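Local coordinates for protein superoxide dismutase 1 (Perkinsus marinus, PDB 2CW2) that probably converts superoxide radicals to hydrogen peroxide and molecular oxygen, using a bound iron ion held in an iron/manganese superoxide dismutase fold, at residues 36-41 with 56-61; 86-91 with 98-103; 105-110 with 154-159; 118-123 with 212-217. All coordinates share one frame; numbering follows the deposited sequence.

Contact 1 (36-41 with 56-61); sequences PPLPYV and YHHDKH. With FE (Fe (III) ion), chain C.
The imidazole of H58 reaches from helix 51-73 to the loop of 36-41, its CD2 side overlapping the end of L38 and its NE2 meeting the carbonyl of P36. This is the N-terminal part of the iron/manganese superoxide dismutase fold, where the loop before helix 51-73 lies against that helix, which carries the ligand H57. With CG of H58 anti to the backbone N (chi1 -180°), the ring extends straight out from the helix into the loop. NE2 donates to O of P36 at 2.9 Å in an almost linear bond (N-H...O 171°), and the oxygen lies in the plane of the imidazole. At the other nitrogen, ND1 of H58 donates to OD1 of D59 at 2.8 Å, again in the ring plane, a His-carboxylate hydrogen bond. Two in-plane partners fix the rotation of the ring, and an acceptor at each nitrogen is consistent with a doubly protonated, probably charged ring next to the carboxylate. D59 has a second partner, since its OD2 makes a salt bridge to K42. L38 runs alongside the imidazole, the two side chains heading opposite ways, and L38 also packs on L54 and on F109 of helix 93-110. One residue earlier, H57 turns to a different side of the helix and binds the iron, whose other protein ligands are H105, D187 and H191. CD1 of L38 comes closest to the ring, obliquely, 3.3 Å from CD2 of H58, with CD2 of L38 lying near CB of H58.

Contact 2 (86-91 with 98-103); sequences QIIKTE and QAAQVY
Helices 84-90 and 93-110 are joined by a short turn, and their segments 86-90 and 98-103 run at 133° to each other, with axes 8.7 Å apart at closest approach. That spacing rests on small residues: A99 and A100 of the longer helix face I87 and I88 of the shorter one. I87 meets A99 methyl to methyl, its CG2 3.4 Å from CB of A99, tighter than usual van der Waals contact. I88 works one step along. Its CG1 branch, beside the backbone N (chi1 -72°), extends over the backbone of A100, bringing CG1 3.8 Å from CA of A100. At the end of that branch, CD1 of I88 lies 3.7 Å from CB of Y103, the two side chains crossing at about a right angle. Beyond this pair the Y103 side chain also packs against E85, N174 and I176. I87 is covered in addition by I79 of helix 77-81, while NH1 of R177 donates to the carbonyls of I88 and E91 where the shorter helix ends. Q101, pointing away from the shorter helix, is bonded to Y65. The interface itself is therefore made by aliphatic branches and alanine methyls, so it depends on close shape matching in the buried alpha-hairpin region, and its polar bonding lies around rather than between the two helices.

Contact 3 (105-110 with 154-159); sequences HTFFFN and WVWLIA. With FE (Fe (III) ion), chain C.
The aromatic wall beside the iron site is built here, with W154 and W156 of strand 153-159, whose indoles reach the helix that supplies the ligand H105. H105, one of four protein ligands, binds iron through NE2 at 1.9 Å, and the metal also holds a water. The indole of W154 comes edge-on over one face of the H105 imidazole, a T-shaped pair with planes at 86° and centroids 5.0 Å apart. CH2 of W154 lies over the centre of the imidazole, while CZ2 comes 3.6 Å from CE1 of H105. Both rings are held at their polar ends by one residue, Q101: its backbone O accepts from ND1 of H105 and its side-chain OE1 from NE1 of W154. A second helix residue meets the same indole, with CB of F108 3.8 Å from CZ3 of W154. Farther along the strand, W156 points the edge of its six-membered ring at the face of F107, the planes inclined at 58° and CZ3 of W156 4.1 Å from CD2 of F107. NE1 of W156 donates to the carbonyl of G173. The contact lies near the centre of the chain and joins the alpha-hairpin to the C-terminal domain: helix 93-110 passes over strand 153-159, the middle strand of the antiparallel sheet, which has 164-170 and 181-187 on its two sides, while V155 and L157 turn to helix 135-148.

Contact 4 (118-123 with 212-217); sequences GEPTGK and VNWDFV
With chi1 -68° placing CG beside the backbone N, W214 lays one face of its ring against P120 and brings its NE1 to the loop carbonyl of G118. CB of P120 sits over the centre of the six-membered ring, 3.5 Å from the centroid and only 7° off the ring normal, a CH-pi contact. Proline ring and indole run alongside each other in the same direction, and CD of P120 adds a second touch, 3.9 Å from CZ2 of W214. On the opposite face CG1 of V212 stands over the indole, so the ring is sandwiched between a proline and a valine. At its edge NE1 of W214 donates to O of G118 at 2.8 Å. This bond is bent (N-H...O 150°), and the nitrogen stands above the carbonyl plane rather than on a lone pair. The buried indole N-H is thus satisfied by the backbone, while its two faces have apolar cover. The contact brings together the starts of two helices of the C-terminal domain, away from the metal site: P120 precedes helix 122-132, and W214 begins helix 214-223 just after N213 at its N-cap. P120 also packs on A125 and I128 of the first helix and on F135 of helix 135-148, whereas W214 reaches I124 and, in strand 181-187, M184.

All touching residues of contact 3, nearest the centre of the chain, are buried; contact 2, farther out, is largely buried, with Y103 partly exposed, while contacts 1 and 4 are only partly buried and use loop carbonyls. Contacts 2 and 3 share helix 93-110, and the Q101 OE1 to W154 NE1 bond links them. Contacts 1 and 3 each supply a histidine to the same iron, and Y40 OH meets F109 O between them. Their chemistry differs by place: aliphatic between helices in contact 2, aromatic between helix and sheet in contact 3, and a ring N-H on a backbone oxygen in both contacts 1 and 4. F216 of segment 212-217 packs on F107, joining contacts 3 and 4.

Contact 1 (36-41 with 56-61)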
# COMPACT_ATOMS: atom_id res chain seq x y z
N PRO A 36 22.22 2.69 3.47
CA PRO A 36 23.02 3.93 3.38
C PRO A 36 22.35 5.04 4.17
O PRO A 36 21.11 5.11 4.20
CB PRO A 36 23.00 4.28 1.88
CG PRO A 36 22.36 3.15 1.18
CD PRO A 36 21.67 2.26 2.18
N PRO A 37 23.14 5.90 4.81
CA PRO A 37 22.57 6.99 5.59
C PRO A 37 21.92 8.01 4.68
O PRO A 37 22.28 8.12 3.51
CB PRO A 37 23.81 7.62 6.28
CG PRO A 37 24.90 7.31 5.34
CD PRO A 37 24.61 5.92 4.82
N LEU A 38 20.94 8.71 5.22
CA LEU A 38 20.32 9.85 4.54
C LEU A 38 21.41 10.86 4.23
O LEU A 38 22.31 11.09 5.04
CB LEU A 38 19.31 10.49 5.47
CG LEU A 38 17.80 10.32 5.31
CD1 LEU A 38 17.37 9.15 4.42
CD2 LEU A 38 17.05 10.32 6.65
N PRO A 39 21.33 11.48 3.06
CA PRO A 39 22.29 12.55 2.71
C PRO A 39 22.01 13.92 3.34
O PRO A 39 22.65 14.90 2.94
CB PRO A 39 22.22 12.61 1.17
CG PRO A 39 20.99 11.83 0.76
CD PRO A 39 20.38 11.18 1.97
N TYR A 40 21.09 13.99 4.31
CA TYR A 40 20.74 15.24 4.98
C TYR A 40 20.22 14.89 6.38
O TYR A 40 19.86 13.73 6.65
CB TYR A 40 19.67 16.02 4.18
CG TYR A 40 18.72 15.08 3.44
CD1 TYR A 40 17.73 14.39 4.14
CD2 TYR A 40 18.86 14.85 2.07
CE1 TYR A 40 16.90 13.48 3.49
CE2 TYR A 40 18.03 13.95 1.40
CZ TYR A 40 17.05 13.27 2.13
OH TYR A 40 16.22 12.38 1.50
N VAL A 41 20.18 15.89 7.26
CA VAL A 41 19.69 15.66 8.62
C VAL A 41 18.16 15.54 8.58
O VAL A 41 17.52 15.85 7.56
CB VAL A 41 20.11 16.79 9.56
CG1 VAL A 41 21.64 16.93 9.56
CG2 VAL A 41 19.43 18.09 9.14
N TYR A 56 10.81 7.41 10.52
CA TYR A 56 10.11 6.15 10.31
C TYR A 56 10.42 5.53 8.95
O TYR A 56 10.69 4.33 8.84
CB TYR A 56 8.60 6.35 10.45
CG TYR A 56 8.15 6.33 11.89
CD1 TYR A 56 7.87 5.12 12.51
CD2 TYR A 56 8.03 7.51 12.62
CE1 TYR A 56 7.46 5.08 13.83
CE2 TYR A 56 7.62 7.47 13.95
CZ TYR A 56 7.34 6.24 14.55
OH TYR A 56 6.94 6.16 15.86
N HIS A 57 10.41 6.36 7.92
CA HIS A 57 10.55 5.84 6.55
C HIS A 57 11.94 5.25 6.36
O HIS A 57 12.11 4.15 5.82
CB HIS A 57 10.25 6.92 5.47
CG HIS A 57 9.87 6.35 4.11
ND1 HIS A 57 9.57 7.14 3.03
CD2 HIS A 57 9.75 5.06 3.68
CE1 HIS A 57 9.28 6.37 1.99
NE2 HIS A 57 9.39 5.10 2.35
N HIS A 58 12.96 5.97 6.80
CA HIS A 58 14.32 5.47 6.65
C HIS A 58 14.72 4.51 7.78
O HIS A 58 15.16 3.39 7.50
CB HIS A 58 15.32 6.62 6.59
CG HIS A 58 16.74 6.16 6.44
ND1 HIS A 58 17.55 5.86 7.51
CD2 HIS A 58 17.50 5.96 5.33
CE1 HIS A 58 18.75 5.50 7.08
NE2 HIS A 58 18.75 5.55 5.76
N ASP A 59 14.61 4.96 9.03
CA ASP A 59 15.13 4.19 10.17
C ASP A 59 14.29 2.97 10.51
O ASP A 59 14.81 2.01 11.12
CB ASP A 59 15.28 5.04 11.44
CG ASP A 59 16.19 6.26 11.25
OD1 ASP A 59 16.93 6.39 10.24
OD2 ASP A 59 16.23 7.17 12.09
N LYS A 60 13.00 2.98 10.17
CA LYS A 60 12.20 1.77 10.35
C LYS A 60 12.01 0.97 9.04
O LYS A 60 12.52 -0.16 8.92
CB LYS A 60 10.85 2.05 11.07
CG LYS A 60 10.98 2.52 12.59
CD LYS A 60 11.73 1.49 13.46
CE LYS A 60 11.68 1.78 15.00
NZ LYS A 60 11.13 3.12 15.33
N HIS A 61 11.30 1.54 8.07
CA HIS A 61 10.93 0.79 6.86
C HIS A 61 12.16 0.38 6.07
O HIS A 61 12.38 -0.80 5.82
CB HIS A 61 10.00 1.62 5.97
CG HIS A 61 8.64 1.85 6.56
ND1 HIS A 61 7.63 0.92 6.49
CD2 HIS A 61 8.13 2.90 7.23
CE1 HIS A 61 6.55 1.39 7.09
NE2 HIS A 61 6.83 2.60 7.55
FE FE C . 8.68 3.66 1.25
O HOH W 1 7.86 2.05 -0.25

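Contact 2 (86-91 with 98-103)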
# COMPACT_ATOMS: atom_id res chain seq x y z
N GLN A 86 21.14 -7.07 -9.47
CA GLN A 86 21.04 -8.43 -10.02
C GLN A 86 19.84 -9.17 -9.43
O GLN A 86 19.20 -9.98 -10.12
CB GLN A 86 22.34 -9.21 -9.78
CG GLN A 86 23.48 -8.75 -10.66
CD GLN A 86 24.82 -9.29 -10.22
OE1 GLN A 86 25.07 -9.45 -9.03
NE2 GLN A 86 25.69 -9.58 -11.20
N ILE A 87 19.54 -8.91 -8.16
CA ILE A 87 18.37 -9.54 -7.55
C ILE A 87 17.09 -8.96 -8.17
O ILE A 87 16.09 -9.67 -8.41
CB ILE A 87 18.38 -9.34 -6.01
CG1 ILE A 87 19.66 -9.93 -5.38
CG2 ILE A 87 17.12 -9.90 -5.39
CD1 ILE A 87 19.86 -9.59 -3.88
N ILE A 88 17.10 -7.66 -8.42
CA ILE A 88 15.98 -7.03 -9.09
C ILE A 88 15.74 -7.69 -10.45
O ILE A 88 14.60 -7.92 -10.86
CB ILE A 88 16.23 -5.50 -9.20
CG1 ILE A 88 16.09 -4.86 -7.81
CG2 ILE A 88 15.24 -4.89 -10.16
CD1 ILE A 88 16.73 -3.45 -7.66
N LYS A 89 16.82 -8.02 -11.15
CA LYS A 89 16.69 -8.56 -12.50
C LYS A 89 16.32 -10.04 -12.52
O LYS A 89 15.69 -10.51 -13.46
CB LYS A 89 17.98 -8.34 -13.31
CG LYS A 89 18.27 -6.88 -13.67
CD LYS A 89 19.69 -6.74 -14.26
CE LYS A 89 20.00 -5.32 -14.76
NZ LYS A 89 19.16 -4.92 -15.95
N THR A 90 16.67 -10.74 -11.45
CA THR A 90 16.79 -12.18 -11.47
C THR A 90 16.00 -12.92 -10.36
O THR A 90 15.64 -14.11 -10.49
CB THR A 90 18.31 -12.44 -11.42
OG1 THR A 90 18.78 -12.77 -12.74
CG2 THR A 90 18.67 -13.58 -10.55
N GLU A 91 15.67 -12.24 -9.26
CA GLU A 91 14.95 -12.96 -8.22
C GLU A 91 13.43 -12.85 -8.31
O GLU A 91 12.89 -12.20 -9.21
CB GLU A 91 15.50 -12.69 -6.81
CG GLU A 91 16.12 -13.91 -6.12
CD GLU A 91 17.49 -14.30 -6.69
OE1 GLU A 91 18.17 -13.41 -7.25
OE2 GLU A 91 17.88 -15.49 -6.61
N GLN A 98 12.32 -7.45 -1.40
CA GLN A 98 13.17 -6.79 -0.43
C GLN A 98 14.30 -6.04 -1.10
O GLN A 98 14.57 -4.88 -0.76
CB GLN A 98 13.74 -7.80 0.55
CG GLN A 98 12.70 -8.57 1.28
CD GLN A 98 13.30 -9.66 2.08
OE1 GLN A 98 14.51 -9.67 2.25
NE2 GLN A 98 12.50 -10.58 2.55
N ALA A 99 15.00 -6.70 -2.01
CA ALA A 99 16.12 -6.04 -2.69
C ALA A 99 15.64 -4.81 -3.46
O ALA A 99 16.28 -3.73 -3.42
CB ALA A 99 16.80 -7.01 -3.62
N ALA A 100 14.52 -4.96 -4.16
CA ALA A 100 13.90 -3.87 -4.90
C ALA A 100 13.58 -2.70 -3.96
O ALA A 100 13.97 -1.55 -4.24
CB ALA A 100 12.63 -4.35 -5.62
N GLN A 101 12.94 -3.00 -2.83
CA GLN A 101 12.58 -1.94 -1.89
C GLN A 101 13.81 -1.27 -1.29
O GLN A 101 13.80 -0.06 -1.08
CB GLN A 101 11.66 -2.47 -0.80
CG GLN A 101 10.24 -2.70 -1.27
CD GLN A 101 9.52 -1.39 -1.61
OE1 GLN A 101 9.71 -0.87 -2.68
NE2 GLN A 101 8.70 -0.90 -0.69
N VAL A 102 14.88 -2.02 -1.05
CA VAL A 102 16.09 -1.41 -0.51
C VAL A 102 16.62 -0.40 -1.54
O VAL A 102 16.91 0.74 -1.20
CB VAL A 102 17.18 -2.45 -0.16
CG1 VAL A 102 18.56 -1.77 0.04
CG2 VAL A 102 16.80 -3.25 1.06
N TYR A 103 16.76 -0.84 -2.79
CA TYR A 103 17.20 0.07 -3.87
C TYR A 103 16.25 1.26 -4.05
O TYR A 103 16.69 2.42 -4.18
CB TYR A 103 17.30 -0.69 -5.20
CG TYR A 103 17.80 0.15 -6.35
CD1 TYR A 103 19.12 0.02 -6.81
CD2 TYR A 103 16.98 1.08 -6.98
CE1 TYR A 103 19.60 0.80 -7.85
CE2 TYR A 103 17.45 1.88 -8.03
CZ TYR A 103 18.77 1.72 -8.45
OH TYR A 103 19.26 2.49 -9.48

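Contact 3 (105-110 with 154-159)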
# COMPACT_ATOMS: atom_id res chain seq x y z
N HIS A 105 14.27 2.78 -2.01
CA HIS A 105 14.33 3.79 -0.96
C HIS A 105 15.66 4.57 -1.01
O HIS A 105 15.67 5.80 -0.85
CB HIS A 105 14.04 3.18 0.42
CG HIS A 105 12.59 2.84 0.64
ND1 HIS A 105 12.04 1.62 0.29
CD2 HIS A 105 11.57 3.57 1.16
CE1 HIS A 105 10.75 1.62 0.59
NE2 HIS A 105 10.42 2.80 1.10
N THR A 106 16.78 3.87 -1.21
CA THR A 106 18.04 4.58 -1.32
C THR A 106 17.97 5.59 -2.46
O THR A 106 18.39 6.74 -2.33
CB THR A 106 19.17 3.56 -1.56
OG1 THR A 106 19.32 2.76 -0.39
CG2 THR A 106 20.50 4.27 -1.72
N PHE A 107 17.40 5.16 -3.57
CA PHE A 107 17.28 6.04 -4.73
C PHE A 107 16.34 7.21 -4.40
O PHE A 107 16.62 8.37 -4.74
CB PHE A 107 16.69 5.23 -5.90
CG PHE A 107 16.77 5.94 -7.23
CD1 PHE A 107 17.79 5.63 -8.12
CD2 PHE A 107 15.84 6.89 -7.59
CE1 PHE A 107 17.89 6.27 -9.34
CE2 PHE A 107 15.92 7.54 -8.83
CZ PHE A 107 16.95 7.22 -9.71
N PHE A 108 15.22 6.89 -3.75
CA PHE A 108 14.23 7.91 -3.37
C PHE A 108 14.86 9.00 -2.49
O PHE A 108 14.76 10.18 -2.77
CB PHE A 108 13.03 7.26 -2.65
CG PHE A 108 11.97 8.26 -2.19
CD1 PHE A 108 11.30 9.06 -3.10
CD2 PHE A 108 11.63 8.35 -0.84
CE1 PHE A 108 10.33 9.96 -2.68
CE2 PHE A 108 10.66 9.25 -0.40
CZ PHE A 108 10.00 10.06 -1.34
N PHE A 109 15.52 8.59 -1.42
CA PHE A 109 16.08 9.57 -0.48
C PHE A 109 17.22 10.38 -1.12
O PHE A 109 17.40 11.57 -0.80
CB PHE A 109 16.55 8.86 0.81
CG PHE A 109 15.42 8.23 1.63
CD1 PHE A 109 15.54 6.93 2.11
CD2 PHE A 109 14.29 8.96 1.98
CE1 PHE A 109 14.52 6.34 2.88
CE2 PHE A 109 13.26 8.38 2.73
CZ PHE A 109 13.38 7.05 3.19
N ASN A 110 17.97 9.75 -2.03
CA ASN A 110 18.99 10.46 -2.81
C ASN A 110 18.36 11.50 -3.74
O ASN A 110 18.98 12.53 -4.05
CB ASN A 110 19.82 9.46 -3.64
CG ASN A 110 20.89 8.75 -2.81
OD1 ASN A 110 21.35 7.63 -3.14
ND2 ASN A 110 21.32 9.40 -1.76
N TRP A 154 5.36 2.95 -6.88
CA TRP A 154 6.40 3.93 -7.20
C TRP A 154 6.10 4.51 -8.57
O TRP A 154 5.60 3.79 -9.46
CB TRP A 154 7.77 3.24 -7.29
CG TRP A 154 8.19 2.63 -6.02
CD1 TRP A 154 7.82 1.40 -5.54
CD2 TRP A 154 8.98 3.24 -5.01
NE1 TRP A 154 8.36 1.21 -4.29
CE2 TRP A 154 9.08 2.32 -3.94
CE3 TRP A 154 9.64 4.48 -4.88
CZ2 TRP A 154 9.80 2.60 -2.77
CZ3 TRP A 154 10.37 4.74 -3.73
CH2 TRP A 154 10.43 3.82 -2.69
N VAL A 155 6.48 5.76 -8.79
CA VAL A 155 6.48 6.31 -10.15
C VAL A 155 7.92 6.66 -10.48
O VAL A 155 8.64 7.22 -9.64
CB VAL A 155 5.56 7.54 -10.28
CG1 VAL A 155 5.61 8.10 -11.72
CG2 VAL A 155 4.14 7.19 -9.91
N TRP A 156 8.36 6.28 -11.68
CA TRP A 156 9.74 6.46 -12.10
C TRP A 156 9.81 7.32 -13.36
O TRP A 156 8.95 7.20 -14.24
CB TRP A 156 10.33 5.10 -12.49
CG TRP A 156 10.39 4.10 -11.40
CD1 TRP A 156 9.42 3.20 -11.04
CD2 TRP A 156 11.51 3.85 -10.55
NE1 TRP A 156 9.86 2.42 -9.99
CE2 TRP A 156 11.14 2.79 -9.68
CE3 TRP A 156 12.79 4.41 -10.42
CZ2 TRP A 156 12.01 2.29 -8.71
CZ3 TRP A 156 13.64 3.91 -9.44
CH2 TRP A 156 13.24 2.87 -8.59
N LEU A 157 10.81 8.19 -13.43
CA LEU A 157 11.25 8.75 -14.71
C LEU A 157 12.42 7.87 -15.08
O LEU A 157 13.36 7.71 -14.29
CB LEU A 157 11.74 10.20 -14.57
CG LEU A 157 12.32 10.72 -15.90
CD1 LEU A 157 11.22 10.73 -16.95
CD2 LEU A 157 12.86 12.10 -15.73
N ILE A 158 12.35 7.29 -16.28
CA ILE A 158 13.35 6.38 -16.79
C ILE A 158 13.96 6.90 -18.09
O ILE A 158 13.36 7.69 -18.78
CB ILE A 158 12.64 5.03 -17.02
CG1 ILE A 158 13.32 3.93 -16.28
CG2 ILE A 158 12.29 4.76 -18.47
CD1 ILE A 158 12.88 3.94 -14.88
N ALA A 159 15.19 6.48 -18.39
CA ALA A 159 15.73 6.58 -19.74
C ALA A 159 15.61 5.18 -20.33
O ALA A 159 16.11 4.21 -19.77
CB ALA A 159 17.20 6.99 -19.70
FE FE C . 8.68 3.66 1.25
O HOH W 1 7.86 2.05 -0.25

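Contact 4 (118-123 with 212-217)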
# COMPACT_ATOMS: atom_id res chain seq x y z
N GLY A 118 12.11 23.23 -7.53
CA GLY A 118 12.10 24.18 -8.62
C GLY A 118 12.33 23.58 -9.99
O GLY A 118 12.26 22.34 -10.21
N GLU A 119 12.58 24.46 -10.95
CA GLU A 119 12.75 24.03 -12.33
C GLU A 119 14.11 23.35 -12.50
O GLU A 119 15.10 23.73 -11.86
CB GLU A 119 12.62 25.25 -13.24
CG GLU A 119 11.17 25.68 -13.41
CD GLU A 119 11.02 27.05 -14.05
OE1 GLU A 119 9.90 27.62 -13.95
OE2 GLU A 119 11.98 27.56 -14.66
N PRO A 120 14.17 22.31 -13.32
CA PRO A 120 15.44 21.62 -13.55
C PRO A 120 16.39 22.48 -14.40
O PRO A 120 15.94 23.32 -15.20
CB PRO A 120 15.02 20.38 -14.35
CG PRO A 120 13.83 20.89 -15.16
CD PRO A 120 13.06 21.73 -14.11
N THR A 121 17.69 22.26 -14.22
CA THR A 121 18.70 22.86 -15.09
C THR A 121 19.57 21.75 -15.69
O THR A 121 19.39 20.57 -15.37
CB THR A 121 19.59 23.91 -14.33
OG1 THR A 121 20.41 23.27 -13.35
CG2 THR A 121 18.74 24.89 -13.47
N GLY A 122 20.51 22.12 -16.56
CA GLY A 122 21.45 21.15 -17.11
C GLY A 122 20.82 20.13 -18.04
O GLY A 122 19.79 20.38 -18.66
N LYS A 123 21.42 18.95 -18.15
CA LYS A 123 20.97 17.99 -19.15
C LYS A 123 19.53 17.47 -18.98
O LYS A 123 18.83 17.30 -19.97
CB LYS A 123 21.95 16.82 -19.29
CG LYS A 123 21.74 16.07 -20.60
CD LYS A 123 22.32 16.86 -21.78
CE LYS A 123 23.84 17.13 -21.60
NZ LYS A 123 24.28 18.59 -21.61
N VAL A 212 12.89 17.91 -5.14
CA VAL A 212 13.64 17.12 -6.13
C VAL A 212 15.12 17.53 -6.23
O VAL A 212 15.43 18.73 -6.40
CB VAL A 212 12.98 17.20 -7.51
CG1 VAL A 212 13.88 16.57 -8.59
CG2 VAL A 212 11.58 16.54 -7.48
N ASN A 213 16.01 16.55 -6.12
CA ASN A 213 17.45 16.78 -6.13
C ASN A 213 17.92 16.70 -7.57
O ASN A 213 18.27 15.62 -8.06
CB ASN A 213 18.14 15.72 -5.27
CG ASN A 213 19.64 15.92 -5.14
OD1 ASN A 213 20.32 15.19 -4.39
ND2 ASN A 213 20.17 16.88 -5.85
N TRP A 214 17.90 17.84 -8.26
CA TRP A 214 18.19 17.80 -9.69
C TRP A 214 19.66 17.47 -9.96
O TRP A 214 20.01 17.02 -11.05
CB TRP A 214 17.81 19.12 -10.38
CG TRP A 214 16.32 19.40 -10.43
CD1 TRP A 214 15.66 20.45 -9.85
CD2 TRP A 214 15.33 18.66 -11.15
NE1 TRP A 214 14.31 20.39 -10.15
CE2 TRP A 214 14.09 19.30 -10.95
CE3 TRP A 214 15.37 17.51 -11.96
CZ2 TRP A 214 12.90 18.83 -11.51
CZ3 TRP A 214 14.20 17.03 -12.51
CH2 TRP A 214 12.98 17.70 -12.30
N ASP A 215 20.52 17.68 -8.97
CA ASP A 215 21.92 17.31 -9.13
C ASP A 215 22.08 15.79 -9.21
O ASP A 215 22.84 15.30 -10.04
CB ASP A 215 22.74 17.88 -7.98
CG ASP A 215 22.89 19.38 -8.10
OD1 ASP A 215 23.58 19.96 -7.24
OD2 ASP A 215 22.38 20.04 -9.02
N PHE A 216 21.33 15.05 -8.39
CA PHE A 216 21.31 13.59 -8.43
C PHE A 216 20.72 13.10 -9.74
O PHE A 216 21.28 12.20 -10.39
CB PHE A 216 20.50 13.04 -7.23
CG PHE A 216 20.33 11.53 -7.24
CD1 PHE A 216 21.42 10.67 -7.05
CD2 PHE A 216 19.07 10.97 -7.40
CE1 PHE A 216 21.23 9.27 -7.02
CE2 PHE A 216 18.89 9.59 -7.38
CZ PHE A 216 19.97 8.75 -7.18
N VAL A 217 19.59 13.71 -10.13
CA VAL A 217 18.97 13.36 -11.41
C VAL A 217 19.96 13.56 -12.54
O VAL A 217 20.12 12.66 -13.38
CB VAL A 217 17.66 14.13 -11.65
CG1 VAL A 217 17.03 13.77 -13.02
CG2 VAL A 217 16.65 13.82 -10.51